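Local coordinates for protein quinone oxidoreductase (Thermus thermophilus, PDB 1IZ0) that binds NADPH and probably uses it to reduce quinones, at residues Gln132-Ala137 / Val153-Ser158; Trp4-Leu9 / Pro55-Gly60; Ser100-Ala105 / Lys297-Leu302. One frame throughout, in Å; residues are numbered along the deposited sequence.

Contact 1: Gln132-Ala137 / Val153-Ser158; sequences QAAAGA and VLAAAS. With SO4 (sulfate ion), chain B.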
ATOM      1  N   GLN A 132      -1.314  -0.211  12.237  1.00 21.61           N
ATOM      2  CA  GLN A 132      -2.354   0.799  12.372  1.00 23.10           C
ATOM      3  C   GLN A 132      -3.266   0.800  11.154  1.00 22.75           C
ATOM      4  O   GLN A 132      -2.980   0.123  10.163  1.00 21.70           O
ATOM      5  CB  GLN A 132      -1.717   2.176  12.564  1.00 24.27           C
ATOM      6  CG  GLN A 132      -0.795   2.253  13.768  1.00 24.97           C
ATOM      7  CD  GLN A 132      -0.113   3.599  13.882  1.00 27.47           C
ATOM      8  OE1 GLN A 132       0.228   4.218  12.873  1.00 28.60           O
ATOM      9  NE2 GLN A 132       0.101   4.057  15.110  1.00 27.97           N
ATOM     10  N   ALA A 133      -4.362   1.555  11.227  1.00 21.67           N
ATOM     11  CA  ALA A 133      -5.317   1.610  10.123  1.00 20.46           C
ATOM     12  C   ALA A 133      -5.404   0.187   9.579  1.00 19.90           C
ATOM     13  O   ALA A 133      -5.407  -0.038   8.362  1.00 19.54           O
ATOM     14  CB  ALA A 133      -4.812   2.573   9.038  1.00 20.21           C
ATOM     15  N   ALA A 134      -5.483  -0.766  10.505  1.00 18.50           N
ATOM     16  CA  ALA A 134      -5.506  -2.194  10.185  1.00 19.87           C
ATOM     17  C   ALA A 134      -6.648  -2.720   9.321  1.00 20.47           C
ATOM     18  O   ALA A 134      -6.645  -3.893   8.947  1.00 20.52           O
ATOM     19  CB  ALA A 134      -5.424  -3.000  11.472  1.00 19.62           C
ATOM     20  N   ALA A 135      -7.626  -1.877   9.004  1.00 19.77           N
ATOM     21  CA  ALA A 135      -8.742  -2.312   8.169  1.00 19.99           C
ATOM     22  C   ALA A 135      -8.628  -1.680   6.784  1.00 20.66           C
ATOM     23  O   ALA A 135      -9.517  -1.828   5.951  1.00 20.49           O
ATOM     24  CB  ALA A 135     -10.069  -1.927   8.817  1.00 20.17           C
ATOM     25  N   GLY A 136      -7.523  -0.971   6.549  1.00 21.91           N
ATOM     26  CA  GLY A 136      -7.305  -0.324   5.267  1.00 19.66           C
ATOM     27  C   GLY A 136      -6.509  -1.184   4.302  1.00 21.02           C
ATOM     28  O   GLY A 136      -6.201  -2.350   4.593  1.00 17.93           O
ATOM     29  N   ALA A 137      -6.167  -0.607   3.150  1.00 19.62           N
ATOM     30  CA  ALA A 137      -5.413  -1.325   2.133  1.00 20.65           C
ATOM     31  C   ALA A 137      -4.072  -1.806   2.665  1.00 21.05           C
ATOM     32  O   ALA A 137      -3.783  -3.003   2.641  1.00 22.51           O
ATOM     33  CB  ALA A 137      -5.206  -0.437   0.905  1.00 20.25           C
ATOM     34  N   VAL A 153       0.812 -10.166  15.658  1.00 18.16           N
ATOM     35  CA  VAL A 153       0.218  -8.889  15.263  1.00 17.75           C
ATOM     36  C   VAL A 153      -0.825  -8.274  16.183  1.00 18.70           C
ATOM     37  O   VAL A 153      -1.773  -8.937  16.605  1.00 19.07           O
ATOM     38  CB  VAL A 153      -0.434  -9.014  13.860  1.00 17.53           C
ATOM     39  CG1 VAL A 153      -1.001  -7.668  13.416  1.00 13.58           C
ATOM     40  CG2 VAL A 153       0.584  -9.548  12.860  1.00 13.06           C
ATOM     41  N   LEU A 154      -0.649  -6.986  16.463  1.00 18.12           N
ATOM     42  CA  LEU A 154      -1.582  -6.222  17.292  1.00 19.43           C
ATOM     43  C   LEU A 154      -2.137  -5.215  16.299  1.00 18.36           C
ATOM     44  O   LEU A 154      -1.413  -4.321  15.861  1.00 19.11           O
ATOM     45  CB  LEU A 154      -0.842  -5.471  18.405  1.00 19.69           C
ATOM     46  CG  LEU A 154      -1.526  -5.062  19.715  1.00 23.47           C
ATOM     47  CD1 LEU A 154      -0.830  -3.799  20.231  1.00 21.47           C
ATOM     48  CD2 LEU A 154      -3.011  -4.801  19.538  1.00 23.24           C
ATOM     49  N   ALA A 155      -3.404  -5.367  15.929  1.00 18.25           N
ATOM     50  CA  ALA A 155      -4.023  -4.467  14.960  1.00 17.71           C
ATOM     51  C   ALA A 155      -4.777  -3.359  15.662  1.00 18.27           C
ATOM     52  O   ALA A 155      -5.368  -3.571  16.717  1.00 20.04           O
ATOM     53  CB  ALA A 155      -4.979  -5.247  14.047  1.00 15.57           C
ATOM     54  N   ALA A 156      -4.755  -2.171  15.074  1.00 18.66           N
ATOM     55  CA  ALA A 156      -5.463  -1.047  15.657  1.00 18.58           C
ATOM     56  C   ALA A 156      -6.209  -0.289  14.568  1.00 19.19           C
ATOM     57  O   ALA A 156      -5.764  -0.241  13.423  1.00 18.43           O
ATOM     58  CB  ALA A 156      -4.485  -0.129  16.368  1.00 19.43           C
ATOM     59  N   ALA A 157      -7.360   0.270  14.927  1.00 20.01           N
ATOM     60  CA  ALA A 157      -8.177   1.051  14.004  1.00 20.70           C
ATOM     61  C   ALA A 157      -8.934   2.097  14.823  1.00 22.63           C
ATOM     62  O   ALA A 157      -8.875   2.088  16.054  1.00 22.51           O
ATOM     63  CB  ALA A 157      -9.154   0.148  13.253  1.00 21.11           C
ATOM     64  N   SER A 158      -9.654   2.986  14.149  1.00 24.80           N
ATOM     65  CA  SER A 158     -10.386   4.046  14.838  1.00 29.77           C
ATOM     66  C   SER A 158     -11.726   3.643  15.458  1.00 31.05           C
ATOM     67  O   SER A 158     -12.046   4.043  16.574  1.00 32.92           O
ATOM     68  CB  SER A 158     -10.628   5.214  13.880  1.00 30.29           C
ATOM     69  OG  SER A 158     -11.399   4.802  12.758  1.00 32.98           O
TER
HETATM   70  S   SO4 B 303      -8.514   4.347  10.585  1.00 54.06           S
HETATM   71  O1  SO4 B 303      -8.307   3.752   9.086  1.00 55.28           O
HETATM   72  O2  SO4 B 303      -8.765   3.188  11.421  1.00 52.52           O
HETATM   73  O3  SO4 B 303      -7.452   5.021  10.950  1.00 54.85           O
HETATM   74  O4  SO4 B 303      -9.730   5.111  10.457  1.00 54.31           O
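The carbonyl O of the A156 peptide group faces the turn at A133 and A134. A134 N donates to A156 O at 3.0 Å and nearly straight, 171°, although the place of A134 N is less sure than most. A133 N comes almost as close to A156 O but at a poor angle, and its hydrogen bond goes instead to Y177 OH. The other planar group, the Q132 amide, turns its back on 153-158: NE2 is bonded to E195 OE2, and OE1 takes the backbone N-H of V196 and of R197. A134 CB presses on A155 CB at 3.4 Å, tighter than usual, and P166 of helix 164-168 packs on both methyls. Beyond A157 a sulfate is gripped by the chain. S158 N donates to its O2 at 2.9 Å, and S158 OG to its O4, also at 2.9 Å; chi1 of 61° sets OG between the backbone N and the carbonyl carbon, which brings it to the same ion as N. K162 NZ and Y177 OH also bond to it. S158, K162 and Y177 bind NADPH in this protein, though none is bound here; the sulfate, probably from the crystallisation liquor, is consistent with a cofactor phosphate site. The type I turn A133-G136, closed by G136 N to A133 O, links the first strand, 128-131, to helix 137-148 of a Rossmann fold, beside the next strand, 152-157.

Contact 2: Trp4-Leu9 / Pro55-Gly60; sequences WVLKRL and PPFIPG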
ATOM      1  N   TRP A   4      -8.337   9.724 -18.075  1.00 21.54           N
ATOM      2  CA  TRP A   4      -8.556  10.809 -17.135  1.00 21.26           C
ATOM      3  C   TRP A   4      -7.270  11.608 -17.030  1.00 21.91           C
ATOM      4  O   TRP A   4      -6.185  11.051 -16.836  1.00 19.55           O
ATOM      5  CB  TRP A   4      -8.959  10.277 -15.757  1.00 20.79           C
ATOM      6  CG  TRP A   4     -10.364   9.753 -15.712  1.00 22.82           C
ATOM      7  CD1 TRP A   4     -10.759   8.447 -15.773  1.00 22.96           C
ATOM      8  CD2 TRP A   4     -11.563  10.529 -15.597  1.00 24.52           C
ATOM      9  NE1 TRP A   4     -12.131   8.361 -15.699  1.00 22.55           N
ATOM     10  CE2 TRP A   4     -12.650   9.623 -15.589  1.00 23.64           C
ATOM     11  CE3 TRP A   4     -11.826  11.904 -15.499  1.00 24.14           C
ATOM     12  CZ2 TRP A   4     -13.982  10.047 -15.485  1.00 24.27           C
ATOM     13  CZ3 TRP A   4     -13.155  12.326 -15.395  1.00 25.30           C
ATOM     14  CH2 TRP A   4     -14.214  11.396 -15.388  1.00 24.12           C
ATOM     15  N   VAL A   5      -7.391  12.920 -17.177  1.00 22.93           N
ATOM     16  CA  VAL A   5      -6.231  13.788 -17.107  1.00 24.15           C
ATOM     17  C   VAL A   5      -6.441  14.890 -16.089  1.00 23.89           C
ATOM     18  O   VAL A   5      -7.529  15.457 -15.986  1.00 24.41           O
ATOM     19  CB  VAL A   5      -5.937  14.425 -18.480  1.00 24.47           C
ATOM     20  CG1 VAL A   5      -4.681  15.287 -18.397  1.00 27.02           C
ATOM     21  CG2 VAL A   5      -5.755  13.334 -19.523  1.00 24.43           C
ATOM     22  N   LEU A   6      -5.390  15.175 -15.332  1.00 24.75           N
ATOM     23  CA  LEU A   6      -5.417  16.222 -14.321  1.00 25.30           C
ATOM     24  C   LEU A   6      -4.591  17.362 -14.918  1.00 25.61           C
ATOM     25  O   LEU A   6      -3.376  17.242 -15.067  1.00 25.27           O
ATOM     26  CB  LEU A   6      -4.788  15.694 -13.025  1.00 26.30           C
ATOM     27  CG  LEU A   6      -4.857  16.443 -11.682  1.00 27.50           C
ATOM     28  CD1 LEU A   6      -3.692  17.380 -11.556  1.00 26.88           C
ATOM     29  CD2 LEU A   6      -6.182  17.167 -11.539  1.00 27.80           C
ATOM     30  N   LYS A   7      -5.254  18.453 -15.287  1.00 25.52           N
ATOM     31  CA  LYS A   7      -4.564  19.592 -15.886  1.00 25.72           C
ATOM     32  C   LYS A   7      -4.027  20.606 -14.883  1.00 24.34           C
ATOM     33  O   LYS A   7      -3.149  21.405 -15.209  1.00 24.45           O
ATOM     34  CB  LYS A   7      -5.486  20.278 -16.899  1.00 27.43           C
ATOM     35  CG  LYS A   7      -5.763  19.398 -18.114  1.00 30.95           C
ATOM     36  CD  LYS A   7      -6.716  20.041 -19.104  1.00 33.24           C
ATOM     37  CE  LYS A   7      -6.922  19.133 -20.310  1.00 34.20           C
ATOM     38  NZ  LYS A   7      -7.919  19.695 -21.265  1.00 38.36           N
ATOM     39  N   ARG A   8      -4.543  20.576 -13.661  1.00 23.46           N
ATOM     40  CA  ARG A   8      -4.077  21.504 -12.637  1.00 23.49           C
ATOM     41  C   ARG A   8      -4.080  20.851 -11.260  1.00 23.14           C
ATOM     42  O   ARG A   8      -5.035  20.165 -10.886  1.00 21.49           O
ATOM     43  CB  ARG A   8      -4.963  22.761 -12.586  1.00 24.64           C
ATOM     44  CG  ARG A   8      -5.034  23.580 -13.878  1.00 25.81           C
ATOM     45  CD  ARG A   8      -5.827  24.869 -13.658  1.00 24.72           C
ATOM     46  NE  ARG A   8      -7.153  24.585 -13.113  1.00 28.70           N
ATOM     47  CZ  ARG A   8      -8.164  24.097 -13.825  1.00 28.84           C
ATOM     48  NH1 ARG A   8      -8.007  23.848 -15.120  1.00 28.08           N
ATOM     49  NH2 ARG A   8      -9.324  23.836 -13.236  1.00 28.31           N
ATOM     50  N   LEU A   9      -3.005  21.063 -10.509  1.00 22.13           N
ATOM     51  CA  LEU A   9      -2.917  20.522  -9.163  1.00 22.46           C
ATOM     52  C   LEU A   9      -4.079  21.117  -8.375  1.00 20.81           C
ATOM     53  O   LEU A   9      -4.371  22.309  -8.491  1.00 20.39           O
ATOM     54  CB  LEU A   9      -1.581  20.922  -8.528  1.00 24.83           C
ATOM     55  CG  LEU A   9      -0.427  19.908  -8.549  1.00 26.77           C
ATOM     56  CD1 LEU A   9      -0.509  19.002  -9.748  1.00 25.85           C
ATOM     57  CD2 LEU A   9       0.895  20.657  -8.518  1.00 25.00           C
ATOM     58  N   PRO A  55       1.776  18.638 -14.129  1.00 28.07           N
ATOM     59  CA  PRO A  55       0.602  18.486 -14.992  1.00 26.47           C
ATOM     60  C   PRO A  55       0.919  19.002 -16.393  1.00 26.05           C
ATOM     61  O   PRO A  55       1.836  19.798 -16.572  1.00 25.05           O
ATOM     62  CB  PRO A  55      -0.446  19.345 -14.293  1.00 26.52           C
ATOM     63  CG  PRO A  55      -0.075  19.213 -12.857  1.00 24.71           C
ATOM     64  CD  PRO A  55       1.426  19.364 -12.896  1.00 26.43           C
ATOM     65  N   PRO A  56       0.164  18.551 -17.402  1.00 26.15           N
ATOM     66  CA  PRO A  56      -0.936  17.597 -17.233  1.00 25.43           C
ATOM     67  C   PRO A  56      -0.434  16.158 -17.168  1.00 25.66           C
ATOM     68  O   PRO A  56       0.628  15.837 -17.702  1.00 25.38           O
ATOM     69  CB  PRO A  56      -1.803  17.855 -18.461  1.00 25.43           C
ATOM     70  CG  PRO A  56      -0.796  18.211 -19.503  1.00 27.08           C
ATOM     71  CD  PRO A  56       0.163  19.126 -18.760  1.00 25.57           C
ATOM     72  N   PHE A  57      -1.188  15.299 -16.488  1.00 24.68           N
ATOM     73  CA  PHE A  57      -0.817  13.894 -16.393  1.00 24.34           C
ATOM     74  C   PHE A  57      -2.007  13.018 -16.043  1.00 23.13           C
ATOM     75  O   PHE A  57      -2.988  13.475 -15.460  1.00 24.36           O
ATOM     76  CB  PHE A  57       0.320  13.679 -15.373  1.00 22.73           C
ATOM     77  CG  PHE A  57      -0.067  13.935 -13.938  1.00 22.64           C
ATOM     78  CD1 PHE A  57       0.349  15.093 -13.289  1.00 23.65           C
ATOM     79  CD2 PHE A  57      -0.805  12.992 -13.219  1.00 23.33           C
ATOM     80  CE1 PHE A  57       0.042  15.309 -11.945  1.00 22.49           C
ATOM     81  CE2 PHE A  57      -1.118  13.193 -11.879  1.00 21.72           C
ATOM     82  CZ  PHE A  57      -0.691  14.357 -11.238  1.00 23.90           C
ATOM     83  N   ILE A  58      -1.909  11.753 -16.419  1.00 23.90           N
ATOM     84  CA  ILE A  58      -2.954  10.776 -16.165  1.00 22.74           C
ATOM     85  C   ILE A  58      -2.686  10.122 -14.816  1.00 23.16           C
ATOM     86  O   ILE A  58      -1.680   9.438 -14.649  1.00 23.71           O
ATOM     87  CB  ILE A  58      -2.941   9.689 -17.254  1.00 21.42           C
ATOM     88  CG1 ILE A  58      -3.164  10.336 -18.623  1.00 21.63           C
ATOM     89  CG2 ILE A  58      -3.990   8.622 -16.958  1.00 19.71           C
ATOM     90  CD1 ILE A  58      -2.900   9.399 -19.789  1.00 22.61           C
ATOM     91  N   PRO A  59      -3.571  10.338 -13.828  1.00 22.94           N
ATOM     92  CA  PRO A  59      -3.377   9.732 -12.504  1.00 22.38           C
ATOM     93  C   PRO A  59      -3.407   8.209 -12.618  1.00 23.96           C
ATOM     94  O   PRO A  59      -3.775   7.671 -13.665  1.00 22.95           O
ATOM     95  CB  PRO A  59      -4.559  10.272 -11.704  1.00 21.88           C
ATOM     96  CG  PRO A  59      -4.819  11.596 -12.332  1.00 22.56           C
ATOM     97  CD  PRO A  59      -4.702  11.281 -13.808  1.00 22.98           C
ATOM     98  N   GLY A  60      -3.025   7.517 -11.548  1.00 24.72           N
ATOM     99  CA  GLY A  60      -3.022   6.061 -11.568  1.00 26.61           C
ATOM    100  C   GLY A  60      -1.623   5.489 -11.723  1.00 27.82           C
ATOM    101  O   GLY A  60      -0.961   5.720 -12.736  1.00 28.33           O
TER
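V5 runs alongside P56: V5 CG1, anti to the backbone N (chi1 -178°), lies 3.9 Å from P56 CB, while V5 CG2 crosses towards I58 CG1. L6, whose side chain leaves on the other face of the strand, fills the hollow opposite. Its CB rests against P59 CG at 4.2 Å, and its CD1 sits against both the P55 and F57 rings, 4.3 Å from F57 CZ. The peptide bond before P56 is cis, and the two prolines follow the bend of the chain at K7, with P55 CB 3.5 Å from K7 O. Behind these bumps is one antiparallel hydrogen-bonded pair, L6 with F57: L6 N gives to F57 O at 2.9 Å, and F57 N returns a longer bond to L6 O. W4 O makes a further notch, taking a CA-H...O contact from I58 CA, with P59 CD 3.4 Å away from that O. W4 sends its indole elsewhere, NE1 bonding F279 O. Strand 2-6 thus lies between the loop 55-60 and its partner strand 13-17, from which L13 reaches W4, L6 and P59; helix 282-288 adds A282 on W4 and F286 on P59.

Contact 3: Ser100-Ala105 / Lys297-Leu302; sequences SPEEAA and KVVVRL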
ATOM      1  N   SER A 100      -8.545 -12.462  -9.641  1.00 21.31           N
ATOM      2  CA  SER A 100      -9.418 -11.480 -10.272  1.00 21.82           C
ATOM      3  C   SER A 100      -8.624 -10.197 -10.505  1.00 20.84           C
ATOM      4  O   SER A 100      -7.617  -9.942  -9.835  1.00 18.14           O
ATOM      5  CB  SER A 100     -10.622 -11.166  -9.381  1.00 21.11           C
ATOM      6  OG  SER A 100     -10.239 -10.311  -8.318  1.00 24.38           O
ATOM      7  N   PRO A 101      -9.057  -9.377 -11.473  1.00 21.55           N
ATOM      8  CA  PRO A 101      -8.365  -8.121 -11.767  1.00 21.35           C
ATOM      9  C   PRO A 101      -8.393  -7.178 -10.565  1.00 21.36           C
ATOM     10  O   PRO A 101      -7.419  -6.463 -10.303  1.00 22.59           O
ATOM     11  CB  PRO A 101      -9.157  -7.558 -12.953  1.00 22.05           C
ATOM     12  CG  PRO A 101      -9.632  -8.786 -13.654  1.00 22.63           C
ATOM     13  CD  PRO A 101     -10.091  -9.653 -12.491  1.00 22.88           C
ATOM     14  N   GLU A 102      -9.507  -7.170  -9.839  1.00 20.48           N
ATOM     15  CA  GLU A 102      -9.643  -6.292  -8.679  1.00 22.07           C
ATOM     16  C   GLU A 102      -8.685  -6.661  -7.554  1.00 21.63           C
ATOM     17  O   GLU A 102      -8.025  -5.788  -6.989  1.00 19.81           O
ATOM     18  CB  GLU A 102     -11.077  -6.305  -8.134  1.00 23.15           C
ATOM     19  CG  GLU A 102     -12.123  -5.709  -9.061  1.00 25.15           C
ATOM     20  CD  GLU A 102     -12.580  -6.674 -10.137  1.00 28.44           C
ATOM     21  OE1 GLU A 102     -13.463  -6.292 -10.937  1.00 31.48           O
ATOM     22  OE2 GLU A 102     -12.065  -7.813 -10.184  1.00 27.68           O
ATOM     23  N   GLU A 103      -8.615  -7.947  -7.220  1.00 20.44           N
ATOM     24  CA  GLU A 103      -7.729  -8.386  -6.151  1.00 20.32           C
ATOM     25  C   GLU A 103      -6.273  -8.132  -6.548  1.00 19.92           C
ATOM     26  O   GLU A 103      -5.446  -7.761  -5.709  1.00 18.88           O
ATOM     27  CB  GLU A 103      -7.938  -9.877  -5.850  1.00 23.06           C
ATOM     28  CG  GLU A 103      -7.430 -10.285  -4.470  1.00 25.91           C
ATOM     29  CD  GLU A 103      -7.699 -11.741  -4.139  1.00 27.82           C
ATOM     30  OE1 GLU A 103      -8.846 -12.198  -4.333  1.00 29.31           O
ATOM     31  OE2 GLU A 103      -6.765 -12.427  -3.669  1.00 28.63           O
ATOM     32  N   ALA A 104      -5.961  -8.334  -7.826  1.00 16.47           N
ATOM     33  CA  ALA A 104      -4.602  -8.098  -8.319  1.00 18.75           C
ATOM     34  C   ALA A 104      -4.229  -6.620  -8.202  1.00 17.88           C
ATOM     35  O   ALA A 104      -3.091  -6.282  -7.878  1.00 21.38           O
ATOM     36  CB  ALA A 104      -4.476  -8.553  -9.784  1.00 14.85           C
ATOM     37  N   ALA A 105      -5.188  -5.736  -8.455  1.00 17.50           N
ATOM     38  CA  ALA A 105      -4.936  -4.295  -8.378  1.00 17.33           C
ATOM     39  C   ALA A 105      -4.670  -3.806  -6.955  1.00 17.57           C
ATOM     40  O   ALA A 105      -4.084  -2.741  -6.754  1.00 18.52           O
ATOM     41  CB  ALA A 105      -6.120  -3.533  -8.966  1.00 17.10           C
ATOM     42  N   LYS A 297      -8.821  -1.858  -0.318  1.00 21.24           N
ATOM     43  CA  LYS A 297      -8.332  -1.068  -1.439  1.00 21.36           C
ATOM     44  C   LYS A 297      -9.417  -0.455  -2.314  1.00 21.51           C
ATOM     45  O   LYS A 297     -10.396  -1.122  -2.653  1.00 21.78           O
ATOM     46  CB  LYS A 297      -7.465  -1.958  -2.331  1.00 20.47           C
ATOM     47  CG  LYS A 297      -6.706  -1.220  -3.409  1.00 17.48           C
ATOM     48  CD  LYS A 297      -5.397  -0.684  -2.849  1.00 19.44           C
ATOM     49  CE  LYS A 297      -4.460  -0.245  -3.961  1.00 20.75           C
ATOM     50  NZ  LYS A 297      -3.130   0.105  -3.401  1.00 23.51           N
ATOM     51  N   VAL A 298      -9.228   0.808  -2.698  1.00 21.31           N
ATOM     52  CA  VAL A 298     -10.171   1.480  -3.590  1.00 19.81           C
ATOM     53  C   VAL A 298      -9.707   1.106  -4.986  1.00 19.26           C
ATOM     54  O   VAL A 298      -8.559   1.344  -5.346  1.00 20.50           O
ATOM     55  CB  VAL A 298     -10.121   3.021  -3.464  1.00 21.18           C
ATOM     56  CG1 VAL A 298     -11.031   3.648  -4.519  1.00 18.33           C
ATOM     57  CG2 VAL A 298     -10.564   3.457  -2.069  1.00 18.37           C
ATOM     58  N   VAL A 299     -10.596   0.522  -5.773  1.00 20.45           N
ATOM     59  CA  VAL A 299     -10.244   0.090  -7.112  1.00 18.96           C
ATOM     60  C   VAL A 299     -11.170   0.633  -8.193  1.00 20.28           C
ATOM     61  O   VAL A 299     -12.383   0.689  -8.011  1.00 19.26           O
ATOM     62  CB  VAL A 299     -10.267  -1.456  -7.196  1.00 20.11           C
ATOM     63  CG1 VAL A 299     -10.037  -1.915  -8.640  1.00 18.77           C
ATOM     64  CG2 VAL A 299      -9.211  -2.042  -6.264  1.00 17.49           C
ATOM     65  N   VAL A 300     -10.585   1.033  -9.317  1.00 20.39           N
ATOM     66  CA  VAL A 300     -11.361   1.514 -10.451  1.00 20.59           C
ATOM     67  C   VAL A 300     -11.327   0.380 -11.476  1.00 23.33           C
ATOM     68  O   VAL A 300     -10.256  -0.104 -11.854  1.00 20.85           O
ATOM     69  CB  VAL A 300     -10.757   2.794 -11.065  1.00 20.54           C
ATOM     70  CG1 VAL A 300     -11.568   3.217 -12.281  1.00 18.20           C
ATOM     71  CG2 VAL A 300     -10.761   3.922 -10.022  1.00 19.17           C
ATOM     72  N   ARG A 301     -12.507  -0.053 -11.906  1.00 24.14           N
ATOM     73  CA  ARG A 301     -12.634  -1.149 -12.859  1.00 25.95           C
ATOM     74  C   ARG A 301     -13.052  -0.614 -14.222  1.00 26.73           C
ATOM     75  O   ARG A 301     -14.009   0.158 -14.318  1.00 26.52           O
ATOM     76  CB  ARG A 301     -13.703  -2.120 -12.356  1.00 29.58           C
ATOM     77  CG  ARG A 301     -13.319  -3.577 -12.341  1.00 34.53           C
ATOM     78  CD  ARG A 301     -13.046  -4.124 -13.724  1.00 36.26           C
ATOM     79  NE  ARG A 301     -13.027  -5.585 -13.697  1.00 38.32           N
ATOM     80  CZ  ARG A 301     -12.735  -6.347 -14.743  1.00 37.81           C
ATOM     81  NH1 ARG A 301     -12.430  -5.787 -15.904  1.00 40.29           N
ATOM     82  NH2 ARG A 301     -12.765  -7.665 -14.632  1.00 39.62           N
ATOM     83  N   LEU A 302     -12.351  -1.023 -15.276  1.00 26.29           N
ATOM     84  CA  LEU A 302     -12.694  -0.578 -16.623  1.00 28.73           C
ATOM     85  C   LEU A 302     -13.587  -1.588 -17.347  1.00 31.79           C
ATOM     86  O   LEU A 302     -14.478  -1.146 -18.111  1.00 34.37           O
ATOM     87  CB  LEU A 302     -11.433  -0.308 -17.450  1.00 25.30           C
ATOM     88  CG  LEU A 302     -10.705   0.975 -17.049  1.00 24.46           C
ATOM     89  CD1 LEU A 302      -9.984   0.772 -15.721  1.00 22.14           C
ATOM     90  CD2 LEU A 302      -9.724   1.365 -18.129  1.00 22.95           C
ATOM     91  OXT LEU A 302     -13.380  -2.806 -17.151  1.00 34.14           O
TER
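Helix 101-105 lays its first turn across the closing strand of the chain, 297-301, in the mixed sheet of the GroES-like part of this enoyl-reductase-type fold, and E102 and R301 tie the two together. The short axes pass 8.7 Å apart, their directions 133° from each other. S100 is the N-cap: its OG accepts from E103 N at 3.1 Å and fixes the start of the helix. Two residues after the cap, E102 bends at chi2 (81°), which turns its carboxylate towards the strand, and R301 NE donates to E102 OE1 at 2.9 Å. The bond lies close to the guanidinium plane but meets OE1 from above the carboxylate plane; of the guanidinium nitrogens only NE bonds to E102, and the planes stand 58° apart, unlike a flat, two-pronged pair. P101 CB lies over one face of the guanidinium, offset to the rim, and P101 CG comes 3.5 Å from R301 NH2. R301 NH1 makes a weak, long hydrogen bond, part of a salt bridge, to L302 OXT (3.4 Å). Two residues before R301, V299 supplies the apolar filling: its CG1 stands 4.3 Å from A105 CB, and its CG2 lies 4.0 Å from E102 O. K297 brings CE against A105 O on the way to N38 and E62, which hold its NZ. With a leucine in place of R301, the E102 carboxylate and the chain terminus would probably be left without their shared positive partner, and P101 without the flat group it packs on. The chemistry therefore implies division of labour: greasy packing seats the helix on the sheet, while one arginine lies between two carboxylates, which would probably favour all three staying charged.

Contacts 1 and 3 are largely buried, whereas contact 2 sits nearer the surface, its centre about 21 Å from that of the chain, and on the opposite side of that centre from contact 1. Chemistry follows place. Contact 1, in the nucleotide-binding sheet, is small methyls and backbone donors around an anion; contact 2 is proline-rich packing beside strand 2-6, with two backbone bonds; contact 3 joins helix to sheet through valine, alanine and a charge network. Contact 1 is nested in the chain loop that contact 3 closes, and the two touch where A137 CB meets K297 CD at 3.8 Å. Contacts 2 and 3 do not touch, yet both pack side chains on helix 282-288.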